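Local structure of uncharacterized protein (Mycobacterium tuberculosis CAS/NITR204, 5VYQ) at residues V38-R43 with L169-F174; Y108-F113 with G191-K196; P114-I119 with K197-L202. The protein probably transfers a formyl group from a folate cofactor to the 4-amino group of the nucleotide-linked deoxysugar dTDP-4-amino-4,6-dideoxyglucose. All coordinates share one frame; numbering follows the deposited sequence. Where two conformers were deposited one is given.

Contact 1: residues V38-R43 with L169-F174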
loop_
_atom_site.group_PDB
_atom_site.type_symbol
_atom_site.label_atom_id
_atom_site.label_comp_id
_atom_site.label_asym_id
_atom_site.label_seq_id
_atom_site.Cartn_x
_atom_site.Cartn_y
_atom_site.Cartn_z
ATOM N N VAL A 38 -26.215 20.354 -9.151
ATOM C CA VAL A 38 -26.686 20.457 -10.540
ATOM C C VAL A 38 -27.923 19.596 -10.751
ATOM O O VAL A 38 -28.917 19.979 -11.379
ATOM C CB VAL A 38 -25.560 20.101 -11.536
ATOM C CG1 VAL A 38 -26.099 19.849 -12.949
ATOM C CG2 VAL A 38 -24.527 21.206 -11.505
ATOM N N ASP A 39 -27.900 18.392 -10.216
ATOM C CA ASP A 39 -29.068 17.516 -10.310
ATOM C C ASP A 39 -30.259 18.097 -9.603
ATOM O O ASP A 39 -31.387 17.985 -10.085
ATOM C CB ASP A 39 -28.789 16.146 -9.714
ATOM C CG ASP A 39 -27.947 15.304 -10.607
ATOM O OD1 ASP A 39 -27.784 15.663 -11.788
ATOM O OD2 ASP A 39 -27.476 14.271 -10.112
ATOM N N LEU A 40 -30.036 18.744 -8.453
ATOM C CA LEU A 40 -31.150 19.373 -7.753
ATOM C C LEU A 40 -31.760 20.542 -8.538
ATOM O O LEU A 40 -32.961 20.849 -8.411
ATOM C CB LEU A 40 -30.744 19.897 -6.383
ATOM C CG LEU A 40 -30.574 18.904 -5.248
ATOM C CD1 LEU A 40 -30.173 19.725 -4.030
ATOM C CD2 LEU A 40 -31.893 18.201 -4.928
ATOM N N GLN A 41 -30.916 21.213 -9.302
ATOM C CA GLN A 41 -31.373 22.307 -10.162
ATOM C C GLN A 41 -32.408 21.854 -11.180
ATOM O O GLN A 41 -33.241 22.659 -11.605
ATOM C CB GLN A 41 -30.217 22.953 -10.869
ATOM C CG GLN A 41 -29.532 24.015 -10.052
ATOM C CD GLN A 41 -28.444 24.682 -10.889
ATOM O OE1 GLN A 41 -27.651 24.006 -11.528
ATOM N NE2 GLN A 41 -28.400 25.994 -10.898
ATOM N N ALA A 42 -32.393 20.579 -11.554
ATOM C CA ALA A 42 -33.460 20.040 -12.389
ATOM C C ALA A 42 -34.762 19.855 -11.600
ATOM O O ALA A 42 -35.850 19.868 -12.146
ATOM C CB ALA A 42 -32.996 18.718 -12.992
ATOM N N ARG A 43 -34.684 19.696 -10.293
ATOM C CA ARG A 43 -35.843 19.505 -9.435
ATOM C C ARG A 43 -36.413 20.821 -8.878
ATOM O O ARG A 43 -37.420 20.822 -8.150
ATOM C CB ARG A 43 -35.383 18.658 -8.241
ATOM C CG ARG A 43 -36.461 17.889 -7.510
ATOM C CD ARG A 43 -35.789 16.998 -6.485
ATOM N NE ARG A 43 -36.771 16.770 -5.434
ATOM C CZ ARG A 43 -36.685 15.902 -4.427
ATOM N NH1 ARG A 43 -37.707 15.852 -3.544
ATOM N NH2 ARG A 43 -35.628 15.086 -4.331
ATOM N N LEU A 169 -29.513 10.976 0.999
ATOM C CA LEU A 169 -30.127 11.732 2.052
ATOM C C LEU A 169 -30.668 13.064 1.588
ATOM O O LEU A 169 -31.758 13.513 1.969
ATOM C CB LEU A 169 -29.074 11.879 3.153
ATOM C CG LEU A 169 -29.573 12.130 4.541
ATOM C CD1 LEU A 169 -30.443 10.968 5.026
ATOM C CD2 LEU A 169 -28.355 12.379 5.440
ATOM N N VAL A 170 -29.887 13.742 0.736
ATOM C CA VAL A 170 -30.367 14.978 0.145
ATOM C C VAL A 170 -31.627 14.822 -0.718
ATOM O O VAL A 170 -32.554 15.623 -0.594
ATOM C CB VAL A 170 -29.241 15.698 -0.646
ATOM C CG1 VAL A 170 -29.756 16.891 -1.426
ATOM C CG2 VAL A 170 -28.174 16.151 0.341
ATOM N N LEU A 171 -31.625 13.818 -1.589
ATOM C CA LEU A 171 -32.779 13.554 -2.451
ATOM C C LEU A 171 -33.980 13.188 -1.606
ATOM O O LEU A 171 -35.087 13.628 -1.911
ATOM C CB LEU A 171 -32.496 12.510 -3.495
ATOM C CG LEU A 171 -31.423 12.975 -4.470
ATOM C CD1 LEU A 171 -31.035 11.900 -5.451
ATOM C CD2 LEU A 171 -31.827 14.234 -5.225
ATOM N N GLU A 172 -33.792 12.399 -0.549
ATOM C CA GLU A 172 -34.901 12.099 0.335
ATOM C C GLU A 172 -35.506 13.306 1.021
ATOM O O GLU A 172 -36.742 13.409 1.099
ATOM C CB GLU A 172 -34.430 11.178 1.448
ATOM C CG GLU A 172 -34.141 9.756 1.020
ATOM C CD GLU A 172 -33.451 8.899 2.070
ATOM O OE1 GLU A 172 -32.728 7.935 1.662
ATOM O OE2 GLU A 172 -33.683 9.166 3.265
ATOM N N HIS A 173 -34.649 14.187 1.565
ATOM C CA HIS A 173 -35.100 15.256 2.406
ATOM C C HIS A 173 -35.250 16.632 1.749
ATOM O O HIS A 173 -35.537 17.590 2.445
ATOM C CB HIS A 173 -34.236 15.361 3.667
ATOM C CG HIS A 173 -34.335 14.148 4.519
ATOM N ND1 HIS A 173 -35.386 13.947 5.390
ATOM C CD2 HIS A 173 -33.559 13.044 4.593
ATOM C CE1 HIS A 173 -35.218 12.795 6.002
ATOM N NE2 HIS A 173 -34.126 12.220 5.530
ATOM N N PHE A 174 -35.020 16.729 0.448
ATOM C CA PHE A 174 -34.939 18.025 -0.214
ATOM C C PHE A 174 -36.211 18.842 0.011
ATOM O O PHE A 174 -36.151 20.021 0.353
ATOM C CB PHE A 174 -34.729 17.881 -1.701
ATOM C CG PHE A 174 -34.734 19.217 -2.396
ATOM C CD1 PHE A 174 -33.710 20.114 -2.166
ATOM C CD2 PHE A 174 -35.820 19.628 -3.153
ATOM C CE1 PHE A 174 -33.710 21.369 -2.761
ATOM C CE2 PHE A 174 -35.838 20.883 -3.743
ATOM C CZ PHE A 174 -34.773 21.753 -3.574
HETATM O O HOH W 1 -37.953 15.396 -0.810
#
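L40 and F174 make the apolar centre of this helix pair. CD2 of L40 sits over a face of the F174 ring, 4.2 Å from the centroid, a CH-pi contact. The other branch goes a different way: L40 CD1 meets V170 CG1 at 3.9 Å. L40 CD2 also touches L171 CD2 at 4.0 Å, which places the leucine among three side chains of helix 155-179. The short segments 38-43 and 169-174 run nearly parallel, their axes 22° apart and 11.7 Å at closest approach. Both helices lie against the mixed sheet of the Rossmann-like formyltransferase core: L40 and F174 reach M47 of strand 47-50, and L40 and V170 reach F82 of strand 78-82. The polar part belongs to R43. With CG anti to the backbone N (chi1 -157°) and the chain extended to NE, its guanidinium spans the gap between the helices. R43 NH2 donates to L171 O at 2.9 Å, meeting a lone pair in the carbonyl plane with an N-H...O angle of 162°. F174 CB lies over one guanidinium face, while NH1 forms a salt bridge with D175. A water accepts from R43 NH1 at 2.8 Å and donates to E172 O at 3.0 Å.

Contact 2: residues Y108-F113 with G191-K196. With 0FX (dTDP-4-amino-4,6-dideoxyglucose), chain D; FON (N-{[4-({[(6R)-2-amino-5-formyl-4-oxo-1,4,5,6,7,8-hexahydropteridin-6-yl]methyl}amino)phenyl]carbonyl}-L-glutamic acid), chain C.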
loop_
_atom_site.group_PDB
_atom_site.type_symbol
_atom_site.label_atom_id
_atom_site.label_comp_id
_atom_site.label_asym_id
_atom_site.label_seq_id
_atom_site.Cartn_x
_atom_site.Cartn_y
_atom_site.Cartn_z
ATOM N N TYR A 108 -19.717 13.822 16.215
ATOM C CA TYR A 108 -18.465 13.076 16.330
ATOM C C TYR A 108 -17.536 13.508 15.198
ATOM O O TYR A 108 -17.950 13.520 14.028
ATOM C CB TYR A 108 -18.702 11.575 16.310
ATOM C CG TYR A 108 -19.837 11.149 17.233
ATOM C CD1 TYR A 108 -19.820 11.485 18.568
ATOM C CD2 TYR A 108 -20.934 10.474 16.734
ATOM C CE1 TYR A 108 -20.868 11.122 19.410
ATOM C CE2 TYR A 108 -21.992 10.118 17.555
ATOM C CZ TYR A 108 -21.937 10.455 18.886
ATOM O OH TYR A 108 -22.999 10.107 19.674
ATOM N N ASN A 109 -16.287 13.856 15.516
ATOM C CA ASN A 109 -15.307 14.214 14.445
ATOM C C ASN A 109 -15.867 15.230 13.473
ATOM O O ASN A 109 -15.756 15.131 12.244
ATOM C CB ASN A 109 -14.762 12.953 13.751
ATOM C CG ASN A 109 -13.932 12.109 14.747
ATOM O OD1 ASN A 109 -13.244 12.669 15.589
ATOM N ND2 ASN A 109 -13.973 10.791 14.638
ATOM N N ARG A 110 -16.439 16.265 14.082
ATOM C CA ARG A 110 -16.764 17.488 13.321
ATOM C C ARG A 110 -15.515 18.062 12.678
ATOM O O ARG A 110 -14.393 17.811 13.149
ATOM C CB ARG A 110 -17.399 18.501 14.262
ATOM C CG ARG A 110 -18.698 17.996 14.883
ATOM C CD ARG A 110 -19.117 18.650 16.187
ATOM N NE ARG A 110 -18.946 20.094 16.078
ATOM C CZ ARG A 110 -18.444 20.878 17.022
ATOM N NH1 ARG A 110 -18.217 22.139 16.731
ATOM N NH2 ARG A 110 -18.111 20.412 18.224
ATOM N N GLY A 111 -15.714 18.859 11.625
ATOM C CA GLY A 111 -14.609 19.577 10.988
ATOM C C GLY A 111 -13.966 18.684 9.936
ATOM O O GLY A 111 -14.609 18.057 9.080
ATOM N N TRP A 112 -12.669 18.605 9.975
ATOM C CA TRP A 112 -11.918 18.228 8.794
ATOM C C TRP A 112 -11.856 16.703 8.621
ATOM O O TRP A 112 -11.550 15.979 9.544
ATOM C CB TRP A 112 -10.507 18.795 8.995
ATOM C CG TRP A 112 -9.772 19.040 7.767
ATOM C CD1 TRP A 112 -8.758 18.276 7.267
ATOM C CD2 TRP A 112 -9.995 20.098 6.824
ATOM N NE1 TRP A 112 -8.312 18.823 6.087
ATOM C CE2 TRP A 112 -9.052 19.936 5.791
ATOM C CE3 TRP A 112 -10.888 21.174 6.762
ATOM C CZ2 TRP A 112 -8.991 20.792 4.681
ATOM C CZ3 TRP A 112 -10.830 22.029 5.653
ATOM C CH2 TRP A 112 -9.883 21.834 4.635
ATOM N N PHE A 113 -12.172 16.244 7.416
ATOM C CA PHE A 113 -11.996 14.857 6.991
ATOM C C PHE A 113 -12.490 13.828 8.019
ATOM O O PHE A 113 -11.748 13.002 8.518
ATOM C CB PHE A 113 -10.555 14.565 6.604
ATOM C CG PHE A 113 -9.975 15.465 5.543
ATOM C CD1 PHE A 113 -10.732 16.349 4.771
ATOM C CD2 PHE A 113 -8.614 15.341 5.248
ATOM C CE1 PHE A 113 -10.138 17.137 3.801
ATOM C CE2 PHE A 113 -8.011 16.077 4.238
ATOM C CZ PHE A 113 -8.784 16.993 3.511
ATOM N N GLY A 191 -19.618 16.763 21.341
ATOM C CA GLY A 191 -18.729 15.944 20.509
ATOM C C GLY A 191 -17.318 16.478 20.479
ATOM O O GLY A 191 -16.819 17.007 21.488
ATOM N N ASN A 192 -16.667 16.422 19.309
ATOM C CA ASN A 192 -15.318 16.907 19.167
ATOM C C ASN A 192 -15.088 17.444 17.778
ATOM O O ASN A 192 -15.829 17.086 16.871
ATOM C CB ASN A 192 -14.319 15.790 19.462
ATOM C CG ASN A 192 -14.348 14.718 18.402
ATOM O OD1 ASN A 192 -15.340 13.972 18.248
ATOM N ND2 ASN A 192 -13.258 14.650 17.633
ATOM N N LEU A 193 -14.113 18.323 17.657
ATOM C CA LEU A 193 -13.839 19.056 16.415
ATOM C C LEU A 193 -12.418 18.900 16.032
ATOM O O LEU A 193 -11.569 19.188 16.852
ATOM C CB LEU A 193 -14.096 20.546 16.617
ATOM C CG LEU A 193 -13.874 21.559 15.519
ATOM C CD1 LEU A 193 -14.690 21.276 14.258
ATOM C CD2 LEU A 193 -14.047 23.015 15.938
ATOM N N ASN A 194 -12.172 18.521 14.767
ATOM C CA ASN A 194 -10.839 18.451 14.194
ATOM C C ASN A 194 -10.686 19.510 13.110
ATOM O O ASN A 194 -11.581 19.728 12.260
ATOM C CB ASN A 194 -10.570 17.068 13.605
ATOM C CG ASN A 194 -10.588 15.973 14.658
ATOM O OD1 ASN A 194 -9.832 16.026 15.633
ATOM N ND2 ASN A 194 -11.426 14.968 14.463
ATOM N N LEU A 195 -9.541 20.182 13.119
ATOM C CA LEU A 195 -9.262 21.186 12.118
ATOM C C LEU A 195 -8.154 20.682 11.175
ATOM O O LEU A 195 -7.503 19.654 11.438
ATOM C CB LEU A 195 -8.896 22.535 12.728
ATOM C CG LEU A 195 -9.912 23.192 13.674
ATOM C CD1 LEU A 195 -9.342 24.490 14.225
ATOM C CD2 LEU A 195 -11.205 23.491 12.926
ATOM N N LYS A 196 -7.980 21.428 10.087
ATOM C CA LYS A 196 -6.970 21.087 9.086
ATOM C C LYS A 196 -5.635 20.749 9.749
ATOM O O LYS A 196 -4.969 19.749 9.378
ATOM C CB LYS A 196 -6.842 22.210 8.044
ATOM C CG LYS A 196 -5.887 21.832 6.916
ATOM C CD LYS A 196 -5.797 22.930 5.854
ATOM C CE LYS A 196 -4.865 22.551 4.711
ATOM N NZ LYS A 196 -3.539 22.180 5.262
HETATM O O4P 0FX D . -15.251 16.329 1.522
HETATM P P2 0FX D . -14.781 17.743 1.540
HETATM O O3P 0FX D . -15.387 18.666 0.506
HETATM O O1G 0FX D . -15.008 18.152 3.086
HETATM C C1G 0FX D . -14.248 19.160 3.728
HETATM C C2G 0FX D . -14.346 18.890 5.236
HETATM O O2G 0FX D . -13.870 17.552 5.437
HETATM C C3G 0FX D . -15.819 18.953 5.672
HETATM O O3G 0FX D . -15.990 18.519 7.044
HETATM C C4G 0FX D . -16.369 20.337 5.352
HETATM N N4A 0FX D . -17.802 20.319 5.731
HETATM C C5G 0FX D . -16.170 20.614 3.861
HETATM C C6G 0FX D . -16.427 22.100 3.619
HETATM O O5G 0FX D . -14.815 20.437 3.410
HETATM O OPP 0FX D . -13.177 17.836 1.449
HETATM P P 0FX D . -12.192 17.593 0.192
HETATM O O1P 0FX D . -11.106 18.587 0.335
HETATM O O2P 0FX D . -13.018 17.471 -1.063
HETATM O O5 0FX D . -11.571 16.137 0.450
HETATM C C5 0FX D . -12.336 14.965 0.291
HETATM C C4 0FX D . -11.595 13.802 0.921
HETATM O O4 0FX D . -10.384 13.605 0.195
HETATM C C3 0FX D . -11.114 13.983 2.360
HETATM O O3 0FX D . -12.145 13.626 3.288
HETATM C C2 0FX D . -9.924 13.055 2.510
HETATM C C1 0FX D . -9.375 13.149 1.104
HETATM N N11 0FX D . -8.243 14.079 1.020
HETATM C C61 0FX D . -8.308 15.319 0.492
HETATM C C51 0FX D . -7.188 16.125 0.413
HETATM C C5A 0FX D . -7.316 17.520 -0.144
HETATM C C21 0FX D . -6.976 13.599 1.343
HETATM O O21 0FX D . -6.885 12.375 1.807
HETATM N N31 0FX D . -5.876 14.351 1.292
HETATM C C41 0FX D . -5.969 15.596 0.774
HETATM O O41 0FX D . -4.836 16.324 0.707
HETATM N N1 FON C . -19.846 28.270 8.263
HETATM C C2 FON C . -20.180 28.116 9.540
HETATM N NA2 FON C . -20.462 29.232 10.271
HETATM N N3 FON C . -20.214 26.886 10.079
HETATM C C4 FON C . -19.924 25.760 9.383
HETATM O O4 FON C . -20.001 24.626 9.912
HETATM C C4A FON C . -19.585 25.895 7.956
HETATM N N5 FON C . -19.213 24.852 7.091
HETATM C C6 FON C . -18.344 25.262 5.976
HETATM C C7 FON C . -19.070 26.373 5.212
HETATM N N8 FON C . -19.322 27.461 6.124
HETATM C C8A FON C . -19.580 27.255 7.428
HETATM C C9 FON C . -16.923 25.669 6.426
HETATM N N10 FON C . -16.241 24.497 6.966
HETATM C C11 FON C . -12.365 24.539 8.475
HETATM C C12 FON C . -13.144 23.383 8.529
HETATM C C13 FON C . -14.437 23.394 8.017
HETATM C C14 FON C . -14.962 24.541 7.432
HETATM C C15 FON C . -14.199 25.702 7.371
HETATM C C16 FON C . -12.906 25.694 7.896
HETATM C C FON C . -10.942 24.502 9.048
HETATM O O FON C . -10.373 23.441 9.380
HETATM N N FON C . -10.298 25.668 9.157
HETATM C CA FON C . -8.908 25.792 9.595
HETATM C CB FON C . -8.039 26.546 8.575
HETATM C CG FON C . -8.071 25.802 7.234
HETATM C CD FON C . -6.972 26.121 6.240
HETATM O OE1 FON C . -5.888 26.576 6.661
HETATM O OE2 FON C . -7.172 25.871 5.022
HETATM C CT FON C . -8.877 26.466 10.934
HETATM O O1 FON C . -7.817 26.316 11.589
HETATM O O2 FON C . -9.881 27.109 11.330
HETATM C CP1 FON C . -19.571 23.655 7.295
HETATM O O3 FON C . -19.222 22.743 6.553
HETATM O O HOH W 2 -12.873 15.126 11.880
#
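R110 and L193, with G111 and N194, pair as a short two-stranded parallel ladder beside the sugar-nucleotide and folate pockets. N194 is held through both its backbone N and O: its N donates to R110 O at 2.8 Å, almost straight at 179°, and its O accepts from W112 N. R110 N adds a bent bond to N192 O. Two asparagines reinforce this ladder. N192 OD1 accepts from N109 N at 2.9 Å, the donor standing above the carbonyl plane, while N192 ND2 returns a 2.8 Å bond to N109 OD1. Their amide planes are 84° apart, and chi1 of 69° at N192 places CG between its backbone N and carbonyl carbon, so that both amide ends reach N109. N194 ND2 approaches the same OD1, weakly. Further along, K196 CA lies over the five-membered ring of W112, 3.7 Å from its centroid and nearly on the normal; F113 covers the opposite indole face. Backbone atoms of the same segments hold both ligands: K196 N donates to the folate-derived FON O, and F113 N donates to the sugar atom O2G at 2.9 Å.

The second shell fixes these groups: N109 ND2 bonds S118 and D121, N192 OD1 also accepts from Q123, and R110 NH1 donates to L136 O.

Contact 3: residues P114-I119 with K197-L202. With 0FX (dTDP-4-amino-4,6-dideoxyglucose), chain D.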
loop_
_atom_site.group_PDB
_atom_site.type_symbol
_atom_site.label_atom_id
_atom_site.label_comp_id
_atom_site.label_asym_id
_atom_site.label_seq_id
_atom_site.Cartn_x
_atom_site.Cartn_y
_atom_site.Cartn_z
ATOM N N PRO A 114 -13.782 13.897 8.335
ATOM C CA PRO A 114 -14.219 13.057 9.473
ATOM C C PRO A 114 -13.836 11.571 9.451
ATOM O O PRO A 114 -13.525 11.011 10.526
ATOM C CB PRO A 114 -15.744 13.229 9.442
ATOM C CG PRO A 114 -15.920 14.647 8.968
ATOM C CD PRO A 114 -14.850 14.813 7.895
ATOM N N GLN A 115 -13.958 10.906 8.306
ATOM C CA GLN A 115 -13.734 9.445 8.245
ATOM C C GLN A 115 -12.262 9.124 8.578
ATOM O O GLN A 115 -11.992 8.037 9.067
ATOM C CB GLN A 115 -14.085 8.833 6.880
ATOM C CG GLN A 115 -13.156 9.118 5.678
ATOM C CD GLN A 115 -13.277 10.507 5.123
ATOM O OE1 GLN A 115 -14.219 11.256 5.460
ATOM N NE2 GLN A 115 -12.302 10.897 4.319
ATOM N N VAL A 116 -11.331 10.031 8.291
ATOM C CA VAL A 116 -9.928 9.811 8.653
ATOM C C VAL A 116 -9.835 9.595 10.154
ATOM O O VAL A 116 -9.284 8.616 10.644
ATOM C CB VAL A 116 -9.003 10.957 8.202
ATOM C CG1 VAL A 116 -7.618 10.734 8.743
ATOM C CG2 VAL A 116 -9.031 11.125 6.687
ATOM N N PHE A 117 -10.477 10.477 10.887
ATOM C CA PHE A 117 -10.401 10.475 12.324
ATOM C C PHE A 117 -11.249 9.331 12.887
ATOM O O PHE A 117 -10.853 8.666 13.885
ATOM C CB PHE A 117 -10.785 11.867 12.863
ATOM C CG PHE A 117 -9.796 12.919 12.524
ATOM C CD1 PHE A 117 -8.683 13.103 13.335
ATOM C CD2 PHE A 117 -9.931 13.697 11.376
ATOM C CE1 PHE A 117 -7.751 14.074 13.073
ATOM C CE2 PHE A 117 -8.978 14.660 11.105
ATOM C CZ PHE A 117 -7.888 14.833 11.929
ATOM N N SER A 118 -12.379 9.024 12.253
ATOM C CA SER A 118 -13.193 7.918 12.758
ATOM C C SER A 118 -12.605 6.528 12.529
ATOM O O SER A 118 -12.814 5.604 13.330
ATOM C CB SER A 118 -14.593 7.962 12.154
ATOM O OG SER A 118 -15.345 8.984 12.775
ATOM N N ILE A 119 -11.867 6.365 11.446
ATOM C CA ILE A 119 -11.165 5.097 11.258
ATOM C C ILE A 119 -10.236 4.843 12.437
ATOM O O ILE A 119 -10.065 3.705 12.863
ATOM C CB ILE A 119 -10.389 5.093 9.921
ATOM C CG1 ILE A 119 -11.422 4.929 8.802
ATOM C CG2 ILE A 119 -9.367 3.963 9.819
ATOM C CD1 ILE A 119 -10.964 5.261 7.419
ATOM N N LYS A 197 -5.216 21.533 10.742
ATOM C CA LYS A 197 -3.951 21.228 11.402
ATOM C C LYS A 197 -3.848 19.879 12.103
ATOM O O LYS A 197 -2.761 19.287 12.232
ATOM C CB LYS A 197 -3.588 22.313 12.428
ATOM C CG LYS A 197 -4.576 22.458 13.586
ATOM C CD LYS A 197 -3.909 22.845 14.904
ATOM C CE LYS A 197 -3.396 21.609 15.644
ATOM N NZ LYS A 197 -2.152 21.830 16.437
ATOM N N ASP A 198 -4.958 19.413 12.668
ATOM C CA ASP A 198 -5.001 18.102 13.285
ATOM C C ASP A 198 -4.748 16.987 12.264
ATOM O O ASP A 198 -4.090 15.993 12.588
ATOM C CB ASP A 198 -6.336 17.876 14.006
ATOM C CG ASP A 198 -6.578 18.888 15.100
ATOM O OD1 ASP A 198 -5.767 18.897 16.061
ATOM O OD2 ASP A 198 -7.564 19.652 14.975
ATOM N N PHE A 199 -5.240 17.155 11.030
ATOM C CA PHE A 199 -4.941 16.224 9.947
ATOM C C PHE A 199 -3.479 16.344 9.527
ATOM O O PHE A 199 -2.765 15.342 9.390
ATOM C CB PHE A 199 -5.848 16.499 8.738
ATOM C CG PHE A 199 -5.559 15.624 7.579
ATOM C CD1 PHE A 199 -5.947 14.296 7.601
ATOM C CD2 PHE A 199 -4.866 16.111 6.496
ATOM C CE1 PHE A 199 -5.663 13.467 6.536
ATOM C CE2 PHE A 199 -4.598 15.275 5.438
ATOM C CZ PHE A 199 -4.977 13.968 5.457
ATOM N N GLU A 200 -2.994 17.572 9.343
ATOM C CA GLU A 200 -1.560 17.738 8.978
ATOM C C GLU A 200 -0.660 17.095 10.004
ATOM O O GLU A 200 0.307 16.372 9.707
ATOM C CB GLU A 200 -1.201 19.236 8.773
ATOM C CG GLU A 200 -1.967 19.847 7.601
ATOM C CD GLU A 200 -1.696 19.089 6.316
ATOM O OE1 GLU A 200 -0.493 18.964 6.024
ATOM O OE2 GLU A 200 -2.637 18.641 5.625
ATOM N N GLN A 201 -0.974 17.247 11.266
ATOM C CA GLN A 201 -0.154 16.582 12.244
ATOM C C GLN A 201 -0.199 15.052 12.236
ATOM O O GLN A 201 0.819 14.391 12.353
ATOM C CB GLN A 201 -0.546 17.069 13.614
ATOM C CG GLN A 201 0.336 16.531 14.701
ATOM C CD GLN A 201 0.129 17.227 16.017
ATOM O OE1 GLN A 201 0.069 18.456 16.091
ATOM N NE2 GLN A 201 0.034 16.440 17.079
ATOM N N LEU A 202 -1.383 14.483 12.059
ATOM C CA LEU A 202 -1.549 13.034 11.948
ATOM C C LEU A 202 -0.776 12.376 10.793
ATOM O O LEU A 202 -0.367 11.190 10.857
ATOM C CB LEU A 202 -3.047 12.793 11.782
ATOM C CG LEU A 202 -3.646 11.414 12.005
ATOM C CD1 LEU A 202 -3.427 10.857 13.408
ATOM C CD2 LEU A 202 -5.151 11.553 11.774
HETATM O O4P 0FX D . -15.251 16.329 1.522
HETATM P P2 0FX D . -14.781 17.743 1.540
HETATM O O3P 0FX D . -15.387 18.666 0.506
HETATM O O1G 0FX D . -15.008 18.152 3.086
HETATM C C1G 0FX D . -14.248 19.160 3.728
HETATM C C2G 0FX D . -14.346 18.890 5.236
HETATM O O2G 0FX D . -13.870 17.552 5.437
HETATM C C3G 0FX D . -15.819 18.953 5.672
HETATM O O3G 0FX D . -15.990 18.519 7.044
HETATM C C4G 0FX D . -16.369 20.337 5.352
HETATM N N4A 0FX D . -17.802 20.319 5.731
HETATM C C5G 0FX D . -16.170 20.614 3.861
HETATM C C6G 0FX D . -16.427 22.100 3.619
HETATM O O5G 0FX D . -14.815 20.437 3.410
HETATM O OPP 0FX D . -13.177 17.836 1.449
HETATM P P 0FX D . -12.192 17.593 0.192
HETATM O O1P 0FX D . -11.106 18.587 0.335
HETATM O O2P 0FX D . -13.018 17.471 -1.063
HETATM O O5 0FX D . -11.571 16.137 0.450
HETATM C C5 0FX D . -12.336 14.965 0.291
HETATM C C4 0FX D . -11.595 13.802 0.921
HETATM O O4 0FX D . -10.384 13.605 0.195
HETATM C C3 0FX D . -11.114 13.983 2.360
HETATM O O3 0FX D . -12.145 13.626 3.288
HETATM C C2 0FX D . -9.924 13.055 2.510
HETATM C C1 0FX D . -9.375 13.149 1.104
HETATM N N11 0FX D . -8.243 14.079 1.020
HETATM C C61 0FX D . -8.308 15.319 0.492
HETATM C C51 0FX D . -7.188 16.125 0.413
HETATM C C5A 0FX D . -7.316 17.520 -0.144
HETATM C C21 0FX D . -6.976 13.599 1.343
HETATM O O21 0FX D . -6.885 12.375 1.807
HETATM N N31 0FX D . -5.876 14.351 1.292
HETATM C C41 0FX D . -5.969 15.596 0.774
HETATM O O41 0FX D . -4.836 16.324 0.707
#
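F117 reaches across to D198, F199 and L202, joining two helices that each follow a strand of the short parallel ladder, 110-111 and 193-194. The short segments 114-119 and 197-202 cross at 52°, with 11.2 Å between axes, and side chains from both helices meet in between. D198 offers its backbone C, 3.8 Å from F117 CZ, with CB little farther, while the carboxylate turns back to accept from L195 N through OD2. F199 comes next. Its backbone N lies 3.6 Å from F117 CZ, near the plane of that ring, so the phenyl edge faces the helix backbone. The F199 side chain has CG anti to the backbone N (chi1 178°), which carries its ring to V116; there V116 CG1 lies at the ring edge, 4.0 Å from F199 CE1. F199 also stacks edge-to-face with F113. Just before V116 in the chain, Q115 NE2 donates to the deoxyribose atom O3 of the sugar nucleotide at 2.9 Å and 176°, and also bonds S155 OG. One turn after D198, L202 closes the apolar group: its CD2 branch meets both V116 CG1 at 4.0 Å and F117 CE1 at 3.8 Å.

How the contacts relate
Contacts 2 and 3 are neighbours, with centres 8 Å apart, and they join successive elements: each strand of contact 2 leads into a helix of contact 3. They touch where N194 ND2 packs 3.3 Å from F117 CG, and both meet the sugar nucleotide. Contact 1 lies on the opposite side of the chain's centre, 26 Å from contact 2 between centres, yet its helix 155-179 also touches Q115 and V116 of contact 3. Chemistry differs accordingly. Contact 1 is largely buried and apolar, with an exposed arginine as its polar part; contact 2, partly buried, relies on backbone and asparagine bonds; contact 3, likewise partly buried, sets apolar side chains together and one ring edge against helix backbone, without hydrogen bonds between its segments.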